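Local coordinates for 3-oxoacyl-[acyl-carrier protein] synthase (Thermus thermophilus, PDB 1UB7) that probably catalyses the first condensation step of fatty acid synthesis, joining an acetyl group from acetyl-CoA to malonyl-ACP to give 3-oxobutanoyl-ACP, at residues S2-P12 with D157-V167; V43-A54 with V135-W146. All coordinates share one frame; numbering follows the deposited sequence.

Interaction 1. Residues S2-P12 with D157-V167; sequences SGILALGAYVP and DGGGAAVVGKV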
ATOM      1  N   SER A   2      -2.609  17.815 -11.578  1.00 32.74           N
ATOM      2  CA  SER A   2      -2.743  18.081 -10.116  1.00 37.66           C
ATOM      3  C   SER A   2      -1.444  18.647  -9.568  1.00 39.11           C
ATOM      4  O   SER A   2      -0.415  18.650 -10.249  1.00 45.46           O
ATOM      5  CB  SER A   2      -3.087  16.790  -9.366  1.00 42.62           C
ATOM      6  OG  SER A   2      -1.952  15.952  -9.239  1.00 38.63           O
ATOM      7  N   GLY A   3      -1.498  19.127  -8.331  1.00 38.82           N
ATOM      8  CA  GLY A   3      -0.320  19.685  -7.694  1.00 30.38           C
ATOM      9  C   GLY A   3      -0.439  19.625  -6.184  1.00 36.33           C
ATOM     10  O   GLY A   3      -1.430  19.111  -5.655  1.00 32.15           O
ATOM     11  N   ILE A   4       0.573  20.146  -5.487  1.00 36.88           N
ATOM     12  CA  ILE A   4       0.585  20.159  -4.031  1.00 34.99           C
ATOM     13  C   ILE A   4      -0.042  21.435  -3.474  1.00 39.99           C
ATOM     14  O   ILE A   4       0.501  22.524  -3.616  1.00 40.34           O
ATOM     15  CB  ILE A   4       2.021  19.997  -3.502  1.00 36.41           C
ATOM     16  CG1 ILE A   4       2.422  18.526  -3.608  1.00 27.20           C
ATOM     17  CG2 ILE A   4       2.121  20.476  -2.054  1.00 24.66           C
ATOM     18  CD1 ILE A   4       3.860  18.258  -3.297  1.00 25.23           C
ATOM     19  N   LEU A   5      -1.193  21.279  -2.832  1.00 39.44           N
ATOM     20  CA  LEU A   5      -1.926  22.392  -2.265  1.00 33.69           C
ATOM     21  C   LEU A   5      -1.479  22.774  -0.851  1.00 37.85           C
ATOM     22  O   LEU A   5      -1.678  23.915  -0.418  1.00 43.23           O
ATOM     23  CB  LEU A   5      -3.414  22.053  -2.243  1.00 32.40           C
ATOM     24  CG  LEU A   5      -4.045  21.535  -3.533  1.00 38.48           C
ATOM     25  CD1 LEU A   5      -5.522  21.268  -3.282  1.00 37.30           C
ATOM     26  CD2 LEU A   5      -3.851  22.538  -4.660  1.00 34.61           C
ATOM     27  N   ALA A   6      -0.889  21.832  -0.123  1.00 31.00           N
ATOM     28  CA  ALA A   6      -0.453  22.102   1.246  1.00 28.83           C
ATOM     29  C   ALA A   6       0.628  21.107   1.642  1.00 31.89           C
ATOM     30  O   ALA A   6       0.696  20.003   1.089  1.00 27.52           O
ATOM     31  CB  ALA A   6      -1.638  21.989   2.208  1.00 27.15           C
ATOM     32  N   LEU A   7       1.454  21.499   2.611  1.00 28.72           N
ATOM     33  CA  LEU A   7       2.560  20.663   3.077  1.00 26.98           C
ATOM     34  C   LEU A   7       2.850  20.921   4.545  1.00 29.11           C
ATOM     35  O   LEU A   7       2.654  22.028   5.041  1.00 27.33           O
ATOM     36  CB  LEU A   7       3.821  20.966   2.259  1.00 24.04           C
ATOM     37  CG  LEU A   7       5.193  20.496   2.770  1.00 36.80           C
ATOM     38  CD1 LEU A   7       5.369  18.992   2.541  1.00 33.20           C
ATOM     39  CD2 LEU A   7       6.289  21.271   2.042  1.00 25.69           C
ATOM     40  N   GLY A   8       3.317  19.885   5.231  1.00 28.64           N
ATOM     41  CA  GLY A   8       3.672  19.989   6.634  1.00 21.74           C
ATOM     42  C   GLY A   8       4.563  18.800   6.958  1.00 24.70           C
ATOM     43  O   GLY A   8       4.541  17.809   6.222  1.00 21.06           O
ATOM     44  N   ALA A   9       5.350  18.876   8.035  1.00 30.50           N
ATOM     45  CA  ALA A   9       6.228  17.766   8.427  1.00 29.30           C
ATOM     46  C   ALA A   9       6.535  17.820   9.908  1.00 32.18           C
ATOM     47  O   ALA A   9       6.254  18.811  10.569  1.00 38.00           O
ATOM     48  CB  ALA A   9       7.522  17.779   7.610  1.00 24.15           C
ATOM     49  N   TYR A  10       7.125  16.752  10.428  1.00 36.99           N
ATOM     50  CA  TYR A  10       7.418  16.658  11.853  1.00 35.65           C
ATOM     51  C   TYR A  10       8.542  15.673  12.115  1.00 38.68           C
ATOM     52  O   TYR A  10       8.702  14.702  11.378  1.00 41.40           O
ATOM     53  CB  TYR A  10       6.163  16.159  12.582  1.00 35.81           C
ATOM     54  CG  TYR A  10       6.377  15.723  14.025  1.00 36.01           C
ATOM     55  CD1 TYR A  10       6.275  16.639  15.078  1.00 33.95           C
ATOM     56  CD2 TYR A  10       6.634  14.383  14.342  1.00 38.17           C
ATOM     57  CE1 TYR A  10       6.414  16.227  16.410  1.00 30.99           C
ATOM     58  CE2 TYR A  10       6.773  13.962  15.668  1.00 25.29           C
ATOM     59  CZ  TYR A  10       6.659  14.892  16.692  1.00 35.70           C
ATOM     60  OH  TYR A  10       6.761  14.493  18.001  1.00 33.91           O
ATOM     61  N   VAL A  11       9.336  15.932  13.148  1.00 38.64           N
ATOM     62  CA  VAL A  11      10.388  14.997  13.539  1.00 35.25           C
ATOM     63  C   VAL A  11      10.236  14.877  15.022  1.00 35.69           C
ATOM     64  O   VAL A  11       9.807  15.814  15.683  1.00 35.25           O
ATOM     65  CB  VAL A  11      11.823  15.487  13.252  1.00 37.26           C
ATOM     66  CG1 VAL A  11      12.182  15.237  11.798  1.00 31.20           C
ATOM     67  CG2 VAL A  11      11.963  16.950  13.617  1.00 31.13           C
ATOM     68  N   PRO A  12      10.544  13.705  15.574  1.00 40.89           N
ATOM     69  CA  PRO A  12      10.399  13.596  17.025  1.00 42.17           C
ATOM     70  C   PRO A  12      11.318  14.609  17.725  1.00 45.67           C
ATOM     71  O   PRO A  12      12.300  15.090  17.149  1.00 36.79           O
ATOM     72  CB  PRO A  12      10.793  12.147  17.301  1.00 42.75           C
ATOM     73  CG  PRO A  12      10.405  11.447  16.046  1.00 43.41           C
ATOM     74  CD  PRO A  12      10.872  12.405  14.972  1.00 40.44           C
ATOM     75  N   ASP A 157      13.769   9.020  12.594  1.00 51.54           N
ATOM     76  CA  ASP A 157      12.305   8.961  12.514  1.00 46.29           C
ATOM     77  C   ASP A 157      11.690  10.254  11.992  1.00 46.11           C
ATOM     78  O   ASP A 157      12.250  11.336  12.183  1.00 45.41           O
ATOM     79  CB  ASP A 157      11.701   8.662  13.890  1.00 42.20           C
ATOM     80  CG  ASP A 157      12.156   7.324  14.457  1.00 51.65           C
ATOM     81  OD1 ASP A 157      12.378   6.372  13.669  1.00 42.54           O
ATOM     82  OD2 ASP A 157      12.275   7.224  15.703  1.00 54.12           O
ATOM     83  N   GLY A 158      10.531  10.146  11.344  1.00 42.30           N
ATOM     84  CA  GLY A 158       9.891  11.342  10.828  1.00 37.75           C
ATOM     85  C   GLY A 158       8.532  11.161  10.177  1.00 40.27           C
ATOM     86  O   GLY A 158       8.043  10.044   9.989  1.00 36.56           O
ATOM     87  N   GLY A 159       7.923  12.294   9.837  1.00 36.70           N
ATOM     88  CA  GLY A 159       6.625  12.305   9.197  1.00 28.79           C
ATOM     89  C   GLY A 159       6.462  13.542   8.340  1.00 34.81           C
ATOM     90  O   GLY A 159       6.878  14.638   8.712  1.00 38.31           O
ATOM     91  N   GLY A 160       5.868  13.363   7.171  1.00 29.90           N
ATOM     92  CA  GLY A 160       5.643  14.479   6.282  1.00 27.37           C
ATOM     93  C   GLY A 160       4.300  14.259   5.616  1.00 31.25           C
ATOM     94  O   GLY A 160       3.796  13.136   5.581  1.00 32.48           O
ATOM     95  N   ALA A 161       3.719  15.318   5.068  1.00 28.58           N
ATOM     96  CA  ALA A 161       2.424  15.196   4.425  1.00 27.08           C
ATOM     97  C   ALA A 161       2.154  16.309   3.441  1.00 31.37           C
ATOM     98  O   ALA A 161       2.638  17.432   3.572  1.00 34.57           O
ATOM     99  CB  ALA A 161       1.330  15.188   5.471  1.00 25.04           C
ATOM    100  N   ALA A 162       1.343  15.997   2.454  1.00 29.74           N
ATOM    101  CA  ALA A 162       0.983  16.997   1.484  1.00 31.56           C
ATOM    102  C   ALA A 162      -0.420  16.698   0.999  1.00 31.15           C
ATOM    103  O   ALA A 162      -0.878  15.557   1.043  1.00 29.67           O
ATOM    104  CB  ALA A 162       1.961  16.967   0.322  1.00 28.44           C
ATOM    105  N   VAL A 163      -1.113  17.723   0.549  1.00 31.59           N
ATOM    106  CA  VAL A 163      -2.441  17.494   0.022  1.00 32.86           C
ATOM    107  C   VAL A 163      -2.288  17.655  -1.470  1.00 34.21           C
ATOM    108  O   VAL A 163      -1.750  18.662  -1.928  1.00 32.13           O
ATOM    109  CB  VAL A 163      -3.450  18.526   0.542  1.00 32.15           C
ATOM    110  CG1 VAL A 163      -4.739  18.448  -0.269  1.00 33.32           C
ATOM    111  CG2 VAL A 163      -3.733  18.265   2.003  1.00 27.29           C
ATOM    112  N   VAL A 164      -2.717  16.656  -2.233  1.00 28.64           N
ATOM    113  CA  VAL A 164      -2.625  16.764  -3.681  1.00 29.19           C
ATOM    114  C   VAL A 164      -4.015  17.100  -4.232  1.00 33.86           C
ATOM    115  O   VAL A 164      -5.017  16.491  -3.836  1.00 40.51           O
ATOM    116  CB  VAL A 164      -2.092  15.447  -4.307  1.00 26.67           C
ATOM    117  CG1 VAL A 164      -2.119  15.534  -5.809  1.00 22.53           C
ATOM    118  CG2 VAL A 164      -0.668  15.190  -3.826  1.00 31.14           C
ATOM    119  N   GLY A 165      -4.072  18.084  -5.124  1.00 32.15           N
ATOM    120  CA  GLY A 165      -5.343  18.483  -5.712  1.00 35.64           C
ATOM    121  C   GLY A 165      -5.184  19.288  -6.994  1.00 36.44           C
ATOM    122  O   GLY A 165      -4.060  19.523  -7.451  1.00 34.16           O
ATOM    123  N   LYS A 166      -6.299  19.704  -7.592  1.00 35.27           N
ATOM    124  CA  LYS A 166      -6.230  20.493  -8.822  1.00 41.75           C
ATOM    125  C   LYS A 166      -5.557  21.831  -8.548  1.00 36.37           C
ATOM    126  O   LYS A 166      -5.878  22.493  -7.563  1.00 36.41           O
ATOM    127  CB  LYS A 166      -7.631  20.758  -9.387  1.00 43.20           C
ATOM    128  CG  LYS A 166      -8.379  19.518  -9.887  1.00 59.68           C
ATOM    129  CD  LYS A 166      -7.880  19.011 -11.244  1.00 60.07           C
ATOM    130  CE  LYS A 166      -8.809  17.926 -11.786  1.00 65.20           C
ATOM    131  NZ  LYS A 166      -8.506  17.526 -13.193  1.00 64.35           N
ATOM    132  N   VAL A 167      -4.613  22.217  -9.404  1.00 41.99           N
ATOM    133  CA  VAL A 167      -3.934  23.509  -9.262  1.00 41.00           C
ATOM    134  C   VAL A 167      -4.121  24.330 -10.541  1.00 48.18           C
ATOM    135  O   VAL A 167      -4.497  23.798 -11.594  1.00 45.17           O
ATOM    136  CB  VAL A 167      -2.418  23.359  -8.979  1.00 34.94           C
ATOM    137  CG1 VAL A 167      -2.208  22.842  -7.579  1.00 31.38           C
ATOM    138  CG2 VAL A 167      -1.772  22.437  -9.996  1.00 32.48           C
TER
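Antiparallel pairing of strands 3-10 and 158-165, from Gly3 opposite Gly165 to Tyr10 opposite Gly159, forms one margin of a five-stranded mixed sheet. At the Gly3 end the ladder is closed by Gly3 N to Gly165 O at 2.7 Å and by the return bond from Gly165 N. A beta bulge then sets Leu5 and Ala6 together against Val163: Leu5 N donates to Val163 O at 2.8 Å, while Val163 N reaches past to Ala6 O. The bulge turns the Leu5 side chain along the neighbouring backbone, with CD1 3.7 Å from Gly165 CA and CD2 tight against Val167 CG1 at 3.4 Å.

This is a sheet of the layered thiolase fold, with helices on both faces. Ala6 and Tyr10 meet helix 50-64, whereas Leu7 and Ala9 meet helix 281-292. Leu7 CG stands anti to the backbone N (chi1 164°), and its CD1 comes within 3.3 Å of Ala161 O. Beyond it the strands draw close where Ala9 faces Gly160, their CA atoms 4.0 Å apart. Tyr10 N donates to Gly159 O at 2.7 Å, and past the ladder the side chains of Pro12 and Asp157 cross at about a right angle, Pro12 CG 3.8 Å from Asp157 CB.

Interaction 2. Residues V43-A54 with V135-W146; sequences VAAEDEYTSDLA and VGAEALSKIIDW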
ATOM      1  N   VAL A  43      14.600  10.755  17.243  1.00 48.83           N
ATOM      2  CA  VAL A  43      14.082   9.439  17.627  1.00 51.29           C
ATOM      3  C   VAL A  43      12.727   9.578  18.330  1.00 53.13           C
ATOM      4  O   VAL A  43      12.575  10.375  19.264  1.00 48.98           O
ATOM      5  CB  VAL A  43      15.075   8.695  18.566  1.00 51.96           C
ATOM      6  CG1 VAL A  43      14.549   7.303  18.905  1.00 40.82           C
ATOM      7  CG2 VAL A  43      16.446   8.594  17.894  1.00 52.35           C
ATOM      8  N   ALA A  44      11.750   8.795  17.876  1.00 49.60           N
ATOM      9  CA  ALA A  44      10.399   8.844  18.434  1.00 52.94           C
ATOM     10  C   ALA A  44      10.357   8.487  19.910  1.00 52.48           C
ATOM     11  O   ALA A  44      11.077   7.595  20.363  1.00 52.17           O
ATOM     12  CB  ALA A  44       9.475   7.911  17.649  1.00 47.99           C
ATOM     13  N   ALA A  45       9.503   9.178  20.661  1.00 48.17           N
ATOM     14  CA  ALA A  45       9.383   8.895  22.082  1.00 53.42           C
ATOM     15  C   ALA A  45       9.001   7.423  22.257  1.00 60.09           C
ATOM     16  O   ALA A  45       8.551   6.767  21.310  1.00 60.33           O
ATOM     17  CB  ALA A  45       8.341   9.798  22.714  1.00 52.73           C
ATOM     18  N   GLU A  46       9.177   6.911  23.470  1.00 63.43           N
ATOM     19  CA  GLU A  46       8.896   5.514  23.769  1.00 62.58           C
ATOM     20  C   GLU A  46       7.542   5.019  23.269  1.00 59.28           C
ATOM     21  O   GLU A  46       7.445   3.941  22.680  1.00 58.33           O
ATOM     22  CB  GLU A  46       8.987   5.279  25.274  1.00 70.59           C
ATOM     23  CG  GLU A  46       9.034   3.807  25.662  1.00 80.40           C
ATOM     24  CD  GLU A  46       8.733   3.582  27.134  1.00 87.86           C
ATOM     25  OE1 GLU A  46       9.309   4.307  27.976  1.00 88.73           O
ATOM     26  OE2 GLU A  46       7.924   2.678  27.447  1.00 89.78           O
ATOM     27  N   ASP A  47       6.497   5.798  23.513  1.00 52.33           N
ATOM     28  CA  ASP A  47       5.161   5.413  23.096  1.00 53.99           C
ATOM     29  C   ASP A  47       4.685   6.268  21.920  1.00 56.35           C
ATOM     30  O   ASP A  47       3.506   6.624  21.832  1.00 56.17           O
ATOM     31  CB  ASP A  47       4.215   5.574  24.275  1.00 65.83           C
ATOM     32  CG  ASP A  47       4.177   7.004  24.784  1.00 76.23           C
ATOM     33  OD1 ASP A  47       5.160   7.746  24.548  1.00 82.09           O
ATOM     34  OD2 ASP A  47       3.176   7.394  25.422  1.00 85.07           O
ATOM     35  N   GLU A  48       5.603   6.610  21.023  1.00 51.59           N
ATOM     36  CA  GLU A  48       5.254   7.412  19.856  1.00 45.87           C
ATOM     37  C   GLU A  48       5.510   6.565  18.621  1.00 44.98           C
ATOM     38  O   GLU A  48       6.654   6.242  18.324  1.00 47.32           O
ATOM     39  CB  GLU A  48       6.116   8.673  19.819  1.00 46.88           C
ATOM     40  CG  GLU A  48       5.895   9.563  18.615  1.00 51.91           C
ATOM     41  CD  GLU A  48       6.757  10.825  18.655  1.00 53.98           C
ATOM     42  OE1 GLU A  48       7.938  10.719  19.047  1.00 59.18           O
ATOM     43  OE2 GLU A  48       6.264  11.916  18.281  1.00 49.42           O
ATOM     44  N   TYR A  49       4.452   6.198  17.901  1.00 43.20           N
ATOM     45  CA  TYR A  49       4.612   5.358  16.710  1.00 40.63           C
ATOM     46  C   TYR A  49       4.360   6.025  15.370  1.00 35.67           C
ATOM     47  O   TYR A  49       4.037   7.215  15.301  1.00 35.95           O
ATOM     48  CB  TYR A  49       3.749   4.113  16.837  1.00 42.51           C
ATOM     49  CG  TYR A  49       4.196   3.255  17.989  1.00 52.03           C
ATOM     50  CD1 TYR A  49       3.757   3.512  19.289  1.00 55.45           C
ATOM     51  CD2 TYR A  49       5.125   2.236  17.795  1.00 58.99           C
ATOM     52  CE1 TYR A  49       4.238   2.777  20.371  1.00 60.73           C
ATOM     53  CE2 TYR A  49       5.615   1.495  18.869  1.00 66.52           C
ATOM     54  CZ  TYR A  49       5.167   1.771  20.151  1.00 64.50           C
ATOM     55  OH  TYR A  49       5.648   1.031  21.205  1.00 69.12           O
ATOM     56  N   THR A  50       4.512   5.250  14.301  1.00 31.36           N
ATOM     57  CA  THR A  50       4.323   5.787  12.953  1.00 38.45           C
ATOM     58  C   THR A  50       3.043   6.600  12.762  1.00 36.48           C
ATOM     59  O   THR A  50       3.068   7.655  12.119  1.00 32.77           O
ATOM     60  CB  THR A  50       4.370   4.680  11.903  1.00 39.84           C
ATOM     61  OG1 THR A  50       5.711   4.182  11.814  1.00 38.19           O
ATOM     62  CG2 THR A  50       3.918   5.216  10.541  1.00 34.09           C
ATOM     63  N   SER A  51       1.938   6.121  13.328  1.00 29.57           N
ATOM     64  CA  SER A  51       0.678   6.839  13.217  1.00 38.91           C
ATOM     65  C   SER A  51       0.787   8.201  13.908  1.00 39.15           C
ATOM     66  O   SER A  51       0.249   9.206  13.422  1.00 37.76           O
ATOM     67  CB  SER A  51      -0.462   6.011  13.827  1.00 37.85           C
ATOM     68  OG  SER A  51      -0.157   5.621  15.145  1.00 38.08           O
ATOM     69  N   ASP A  52       1.505   8.244  15.026  1.00 39.19           N
ATOM     70  CA  ASP A  52       1.674   9.506  15.752  1.00 41.93           C
ATOM     71  C   ASP A  52       2.501  10.474  14.928  1.00 38.21           C
ATOM     72  O   ASP A  52       2.190  11.666  14.851  1.00 39.52           O
ATOM     73  CB  ASP A  52       2.357   9.265  17.090  1.00 37.49           C
ATOM     74  CG  ASP A  52       1.609   8.276  17.935  1.00 43.80           C
ATOM     75  OD1 ASP A  52       0.505   8.625  18.414  1.00 37.21           O
ATOM     76  OD2 ASP A  52       2.120   7.147  18.099  1.00 42.50           O
ATOM     77  N   LEU A  53       3.560   9.962  14.312  1.00 32.47           N
ATOM     78  CA  LEU A  53       4.387  10.816  13.494  1.00 34.52           C
ATOM     79  C   LEU A  53       3.501  11.332  12.363  1.00 34.15           C
ATOM     80  O   LEU A  53       3.598  12.500  11.984  1.00 33.70           O
ATOM     81  CB  LEU A  53       5.575  10.037  12.933  1.00 36.59           C
ATOM     82  CG  LEU A  53       6.437   9.262  13.943  1.00 43.95           C
ATOM     83  CD1 LEU A  53       7.574   8.560  13.197  1.00 33.91           C
ATOM     84  CD2 LEU A  53       6.995  10.216  15.001  1.00 34.49           C
ATOM     85  N   ALA A  54       2.626  10.468  11.844  1.00 30.85           N
ATOM     86  CA  ALA A  54       1.727  10.856  10.758  1.00 29.44           C
ATOM     87  C   ALA A  54       0.734  11.917  11.243  1.00 31.35           C
ATOM     88  O   ALA A  54       0.489  12.906  10.540  1.00 30.55           O
ATOM     89  CB  ALA A  54       0.981   9.633  10.216  1.00 26.82           C
ATOM     90  N   VAL A 135       0.770  10.949   2.898  1.00 31.41           N
ATOM     91  CA  VAL A 135       1.688  11.022   4.027  1.00 29.67           C
ATOM     92  C   VAL A 135       2.895  10.093   3.895  1.00 34.04           C
ATOM     93  O   VAL A 135       2.763   8.952   3.463  1.00 29.72           O
ATOM     94  CB  VAL A 135       0.953  10.666   5.339  1.00 34.38           C
ATOM     95  CG1 VAL A 135       1.932  10.623   6.503  1.00 38.55           C
ATOM     96  CG2 VAL A 135      -0.171  11.651   5.595  1.00 31.32           C
ATOM     97  N   GLY A 136       4.071  10.608   4.250  1.00 35.52           N
ATOM     98  CA  GLY A 136       5.291   9.815   4.240  1.00 30.85           C
ATOM     99  C   GLY A 136       5.683   9.758   5.706  1.00 32.87           C
ATOM    100  O   GLY A 136       6.052  10.782   6.270  1.00 32.11           O
ATOM    101  N   ALA A 137       5.576   8.590   6.340  1.00 33.81           N
ATOM    102  CA  ALA A 137       5.903   8.469   7.764  1.00 35.05           C
ATOM    103  C   ALA A 137       6.580   7.153   8.138  1.00 38.20           C
ATOM    104  O   ALA A 137       6.083   6.068   7.815  1.00 31.08           O
ATOM    105  CB  ALA A 137       4.633   8.654   8.607  1.00 34.25           C
ATOM    106  N   GLU A 138       7.699   7.271   8.861  1.00 43.40           N
ATOM    107  CA  GLU A 138       8.517   6.125   9.288  1.00 41.43           C
ATOM    108  C   GLU A 138       9.046   6.182  10.711  1.00 37.81           C
ATOM    109  O   GLU A 138       9.578   7.197  11.135  1.00 44.18           O
ATOM    110  CB  GLU A 138       9.733   5.981   8.371  1.00 39.29           C
ATOM    111  CG  GLU A 138       9.413   5.539   6.968  1.00 52.08           C
ATOM    112  CD  GLU A 138       9.313   4.037   6.845  1.00 50.49           C
ATOM    113  OE1 GLU A 138       8.709   3.395   7.730  1.00 52.59           O
ATOM    114  OE2 GLU A 138       9.834   3.498   5.849  1.00 60.30           O
ATOM    115  N   ALA A 139       8.915   5.078  11.436  1.00 40.01           N
ATOM    116  CA  ALA A 139       9.442   4.982  12.796  1.00 39.83           C
ATOM    117  C   ALA A 139      10.470   3.851  12.730  1.00 39.56           C
ATOM    118  O   ALA A 139      10.270   2.780  13.291  1.00 37.74           O
ATOM    119  CB  ALA A 139       8.335   4.630  13.781  1.00 45.04           C
ATOM    120  N   LEU A 140      11.566   4.090  12.025  1.00 39.65           N
ATOM    121  CA  LEU A 140      12.591   3.071  11.865  1.00 47.69           C
ATOM    122  C   LEU A 140      13.227   2.650  13.173  1.00 48.39           C
ATOM    123  O   LEU A 140      13.667   1.513  13.313  1.00 50.24           O
ATOM    124  CB  LEU A 140      13.650   3.557  10.884  1.00 42.86           C
ATOM    125  CG  LEU A 140      13.023   3.670   9.491  1.00 56.22           C
ATOM    126  CD1 LEU A 140      13.870   4.556   8.576  1.00 51.17           C
ATOM    127  CD2 LEU A 140      12.833   2.257   8.927  1.00 38.84           C
ATOM    128  N   SER A 141      13.249   3.558  14.140  1.00 48.11           N
ATOM    129  CA  SER A 141      13.840   3.251  15.434  1.00 49.13           C
ATOM    130  C   SER A 141      13.118   2.108  16.125  1.00 44.75           C
ATOM    131  O   SER A 141      13.499   1.704  17.214  1.00 56.69           O
ATOM    132  CB  SER A 141      13.813   4.484  16.337  1.00 43.67           C
ATOM    133  OG  SER A 141      12.495   4.816  16.710  1.00 41.26           O
ATOM    134  N   LYS A 142      12.085   1.575  15.491  1.00 44.37           N
ATOM    135  CA  LYS A 142      11.327   0.490  16.109  1.00 49.15           C
ATOM    136  C   LYS A 142      11.678  -0.884  15.552  1.00 47.26           C
ATOM    137  O   LYS A 142      11.292  -1.897  16.130  1.00 49.12           O
ATOM    138  CB  LYS A 142       9.823   0.728  15.931  1.00 47.68           C
ATOM    139  CG  LYS A 142       9.362   2.143  16.244  1.00 50.61           C
ATOM    140  CD  LYS A 142       9.331   2.447  17.722  1.00 49.18           C
ATOM    141  CE  LYS A 142       8.756   3.838  17.963  1.00 49.56           C
ATOM    142  NZ  LYS A 142       8.463   4.100  19.400  1.00 52.89           N
ATOM    143  N   ILE A 143      12.387  -0.916  14.424  1.00 46.78           N
ATOM    144  CA  ILE A 143      12.783  -2.177  13.787  1.00 49.36           C
ATOM    145  C   ILE A 143      14.286  -2.206  13.536  1.00 51.63           C
ATOM    146  O   ILE A 143      14.816  -3.131  12.923  1.00 51.56           O
ATOM    147  CB  ILE A 143      12.072  -2.383  12.418  1.00 45.50           C
ATOM    148  CG1 ILE A 143      12.349  -1.183  11.506  1.00 44.48           C
ATOM    149  CG2 ILE A 143      10.578  -2.563  12.621  1.00 46.87           C
ATOM    150  CD1 ILE A 143      12.325  -1.506  10.021  1.00 47.14           C
ATOM    151  N   ILE A 144      14.967  -1.174  14.006  1.00 59.63           N
ATOM    152  CA  ILE A 144      16.399  -1.062  13.823  1.00 62.10           C
ATOM    153  C   ILE A 144      17.142  -1.795  14.938  1.00 66.75           C
ATOM    154  O   ILE A 144      16.741  -1.733  16.104  1.00 65.11           O
ATOM    155  CB  ILE A 144      16.811   0.420  13.826  1.00 60.73           C
ATOM    156  CG1 ILE A 144      18.289   0.559  13.482  1.00 66.09           C
ATOM    157  CG2 ILE A 144      16.533   1.032  15.189  1.00 63.31           C
ATOM    158  CD1 ILE A 144      18.771   1.989  13.504  1.00 74.16           C
ATOM    159  N   ASP A 145      18.203  -2.513  14.575  1.00 70.98           N
ATOM    160  CA  ASP A 145      19.011  -3.209  15.569  1.00 79.07           C
ATOM    161  C   ASP A 145      19.988  -2.183  16.112  1.00 79.95           C
ATOM    162  O   ASP A 145      21.004  -1.886  15.477  1.00 77.31           O
ATOM    163  CB  ASP A 145      19.796  -4.366  14.954  1.00 84.02           C
ATOM    164  CG  ASP A 145      20.816  -4.952  15.923  1.00 86.07           C
ATOM    165  OD1 ASP A 145      20.419  -5.363  17.037  1.00 84.41           O
ATOM    166  OD2 ASP A 145      22.014  -4.997  15.574  1.00 89.11           O
ATOM    167  N   TRP A 146      19.668  -1.643  17.284  1.00 83.64           N
ATOM    168  CA  TRP A 146      20.488  -0.623  17.926  1.00 89.19           C
ATOM    169  C   TRP A 146      21.976  -0.957  18.030  1.00 90.42           C
ATOM    170  O   TRP A 146      22.813  -0.057  18.111  1.00 89.33           O
ATOM    171  CB  TRP A 146      19.924  -0.320  19.318  1.00 93.47           C
ATOM    172  CG  TRP A 146      18.719   0.589  19.309  1.00 95.70           C
ATOM    173  CD1 TRP A 146      17.627   0.508  20.125  1.00 97.61           C
ATOM    174  CD2 TRP A 146      18.517   1.745  18.484  1.00 95.06           C
ATOM    175  NE1 TRP A 146      16.760   1.541  19.863  1.00 98.10           N
ATOM    176  CE2 TRP A 146      17.281   2.315  18.861  1.00 95.87           C
ATOM    177  CE3 TRP A 146      19.261   2.357  17.466  1.00 98.30           C
ATOM    178  CZ2 TRP A 146      16.773   3.467  18.255  1.00 96.93           C
ATOM    179  CZ3 TRP A 146      18.753   3.506  16.862  1.00 99.22           C
ATOM    180  CH2 TRP A 146      17.521   4.047  17.261  1.00 98.81           C
TER
HETATM  181  O   HOH W   1      11.563   5.286  19.275  1.00 45.93           O
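Lys142 reaches across to the turn at Ala45-Glu48 and ends over the ring of Tyr49. Its chain bends at chi2 (-74°) and then runs extended, which carries NZ to Glu48 O at 3.0 Å. The ammonium approaches from above that carbonyl's plane, and it adds a weak bond to Ala45 O. NZ also sits 4.1 Å from the centroid of the Tyr49 ring, 19° off the ring normal, a cation-pi contact over one face. Replacing Lys142 by an alanine removes the ammonium and would probably leave Glu48 O without this donor and the Tyr49 face without its cation. A water donates to Ala44 O at 2.6 Å and to Ser141 OG, and weakly accepts from Lys142 NZ. The turn itself is braced by Glu48, whose OE1 takes the N-H of Ala45 while its OE2 holds Tyr10 OH and Lys56.

Tyr49 stands at the N-cap position of the helix that follows, and the anti lone pair of Asp52 OD2 takes its N-H. In the first turn Thr50 points CG2 anti to its backbone N and brings it 3.6 Å from Ala137 O; OG1, beside the N, bonds Thr81 O and touches Ala139 CB. Leu53 drives CD1 to 3.2 Å from Glu138 O, and Ala54 CB meets both Val135 CG1 (4.0 Å) and Ala137 CB (4.1 Å).

Arg196 of the second subunit pairs with Asp52, and Pro195 of that subunit packs on Tyr49, so the helix start lies at the dimer interface. With Ala54 set against Ala137, the start of helix 50-64 lies on the end of strand 131-138, helix-on-sheet packing that belongs to the alternating layers of the thiolase fold.

Interactions 1 and 2 have centres about 18 Å apart but share one sheet, in which strands 158-165 and 131-138 are neighbours, and interaction 2 is nested in the loop that interaction 1 closes. Polar contacts tie them: Asp157 OD2 takes the N-H of Ala44 and lies 2.6 Å from Ser141 OG, and Tyr10 OH lies 2.6 Å from Glu48 OE2, these last two probable hydrogen bonds. Pro12 CB also packs on Val43 O at 3.2 Å. Near this junction both contacts approach the predicted active site: the side chains of Asp157 and Glu138 are about 9 and 7 Å from that of Asn276, and Glu138 is about 8 Å from His246, again between side chains.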